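Local coordinates for protein subtilisin-like serine protease (Fervidobacterium pennivorans, PDB 1R6V) that degrades keratin into peptides as a subtilisin-like serine protease, allowing the bacterium to grow on native feathers, at residues V230-P235 and N241-D246. The protein carries 1 engineered substitution. Sequence-based numbering, arbitrary orientation.
Sequences VIFDDP and NGYVGD
Phe232 crosses Tyr243 at a slant: Phe232 CZ is 3.6 Å from Tyr243 CD1, which lies over one face of the Phe232 ring, while Phe232 CE2 touches Tyr243 CB. The two planes are turned 38° apart with centroids 5.4 Å from each other. With CG anti to the backbone N (chi1 -179°), the Tyr243 ring lies beside its own carbonyl carbon, where CD1 meets Phe232 CZ and Ile231 O. Next to this pair, Val244 lays both methyls on the main chain of Ile231, CG2 coming 3.7 Å from Ile231 CA, and the same methyl meets Ile231 CB. Val249 of helix 246-258 and Trp268 of strand 263-269 add to the apolar surroundings.

Phe232 and Tyr243 form a single antiparallel bridge, a non-hydrogen-bonded pair flanked by two hydrogen bonds: Val244 N to Ile231 O (3.0 Å) and Asp233 N to Gly242 O (2.9 Å). The bridge closes the loop that leaves strand 225-230 of the subtilisin-fold central sheet, runs through the short helix 235-238 and returns to start helix 246-258. The catalytic centre is close by: the side chain of Ile231 is about 6 Å from that of Asp162, inferred to belong to the charge relay system. Gly242, at a positive phi, brings its CA close to Asp233 O in a CA-H...O contact, and Pro235 CB rests against Gly242 N.

Farther out, a water at the edge of the Phe232 ring donates to both Asp233 O and Asn241 O. Asn241 OD1 takes the N-H of Tyr243 in an Asx turn, the donor standing above the amide plane. The Tyr243 hydroxyl donates to Asp246 OD1 (2.6 Å) on its anti lone pair; this carboxylate also forms a salt bridge with Arg98, which belongs to the inferred propeptide. Asp233 OD2 pairs with Arg181.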
# COMPACT_ATOMS: atom_id res chain seq x y z
N VAL A 230 -10.44 -7.39 -13.94
CA VAL A 230 -9.95 -8.69 -13.54
C VAL A 230 -8.56 -8.66 -12.95
O VAL A 230 -7.58 -8.48 -13.67
CB VAL A 230 -9.98 -9.67 -14.75
CG1 VAL A 230 -9.54 -11.07 -14.32
CG2 VAL A 230 -11.38 -9.69 -15.34
N ILE A 231 -8.46 -8.81 -11.62
CA ILE A 231 -7.15 -8.84 -11.01
C ILE A 231 -6.76 -10.21 -10.44
O ILE A 231 -5.61 -10.41 -10.03
CB ILE A 231 -6.97 -7.71 -9.96
CG1 ILE A 231 -7.94 -7.88 -8.77
CG2 ILE A 231 -7.19 -6.37 -10.64
CD1 ILE A 231 -7.38 -7.24 -7.48
N PHE A 232 -7.74 -11.12 -10.41
CA PHE A 232 -7.51 -12.52 -10.05
C PHE A 232 -8.02 -13.21 -11.29
O PHE A 232 -9.21 -13.35 -11.52
CB PHE A 232 -8.25 -12.95 -8.78
CG PHE A 232 -7.53 -12.53 -7.55
CD1 PHE A 232 -7.78 -11.28 -6.98
CD2 PHE A 232 -6.50 -13.32 -7.03
CE1 PHE A 232 -7.01 -10.83 -5.91
CE2 PHE A 232 -5.72 -12.86 -5.96
CZ PHE A 232 -5.98 -11.61 -5.40
N ASP A 233 -7.06 -13.59 -12.12
CA ASP A 233 -7.30 -14.22 -13.40
C ASP A 233 -7.14 -15.74 -13.29
O ASP A 233 -7.10 -16.29 -12.18
CB ASP A 233 -6.29 -13.61 -14.39
CG ASP A 233 -6.81 -13.57 -15.82
OD1 ASP A 233 -7.15 -14.64 -16.36
OD2 ASP A 233 -6.86 -12.47 -16.42
N ASP A 234 -7.08 -16.43 -14.43
CA ASP A 234 -6.92 -17.88 -14.44
C ASP A 234 -5.47 -18.23 -14.10
O ASP A 234 -4.56 -17.91 -14.86
CB ASP A 234 -7.25 -18.43 -15.83
CG ASP A 234 -7.29 -19.95 -15.86
OD1 ASP A 234 -6.65 -20.60 -15.01
OD2 ASP A 234 -7.96 -20.50 -16.76
N PRO A 235 -5.24 -18.89 -12.95
CA PRO A 235 -3.86 -19.25 -12.58
C PRO A 235 -3.13 -20.09 -13.62
O PRO A 235 -1.90 -20.16 -13.61
CB PRO A 235 -4.03 -19.98 -11.25
CG PRO A 235 -5.41 -20.53 -11.33
CD PRO A 235 -6.19 -19.40 -11.95
N ASN A 241 -1.49 -17.87 -7.85
CA ASN A 241 -2.88 -18.03 -7.44
C ASN A 241 -3.79 -17.20 -8.33
O ASN A 241 -4.95 -16.95 -7.99
CB ASN A 241 -3.05 -17.61 -5.97
CG ASN A 241 -2.69 -16.16 -5.73
OD1 ASN A 241 -2.29 -15.45 -6.66
ND2 ASN A 241 -2.83 -15.71 -4.49
N GLY A 242 -3.27 -16.77 -9.47
CA GLY A 242 -4.07 -15.98 -10.38
C GLY A 242 -3.93 -14.48 -10.20
O GLY A 242 -4.40 -13.71 -11.04
N TYR A 243 -3.28 -14.06 -9.11
CA TYR A 243 -3.12 -12.61 -8.88
C TYR A 243 -2.29 -12.07 -10.05
O TYR A 243 -1.23 -12.62 -10.36
CB TYR A 243 -2.38 -12.34 -7.57
CG TYR A 243 -2.22 -10.86 -7.30
CD1 TYR A 243 -3.33 -10.02 -7.31
CD2 TYR A 243 -0.97 -10.31 -7.03
CE1 TYR A 243 -3.21 -8.65 -7.06
CE2 TYR A 243 -0.84 -8.94 -6.78
CZ TYR A 243 -1.97 -8.12 -6.80
OH TYR A 243 -1.82 -6.77 -6.57
N VAL A 244 -2.75 -10.99 -10.67
CA VAL A 244 -2.07 -10.43 -11.83
C VAL A 244 -0.83 -9.59 -11.51
O VAL A 244 -0.08 -9.25 -12.42
CB VAL A 244 -3.04 -9.59 -12.71
CG1 VAL A 244 -4.18 -10.47 -13.19
CG2 VAL A 244 -3.59 -8.39 -11.93
N GLY A 245 -0.62 -9.27 -10.24
CA GLY A 245 0.54 -8.48 -9.88
C GLY A 245 0.17 -7.04 -9.52
O GLY A 245 -0.81 -6.50 -10.05
N ASP A 246 0.94 -6.43 -8.64
CA ASP A 246 0.66 -5.05 -8.22
C ASP A 246 0.70 -4.08 -9.40
O ASP A 246 -0.05 -3.09 -9.43
CB ASP A 246 1.65 -4.60 -7.15
CG ASP A 246 1.45 -5.29 -5.81
OD1 ASP A 246 0.38 -5.87 -5.56
OD2 ASP A 246 2.39 -5.23 -4.99
O HOH W 1 -7.42 -16.29 -9.50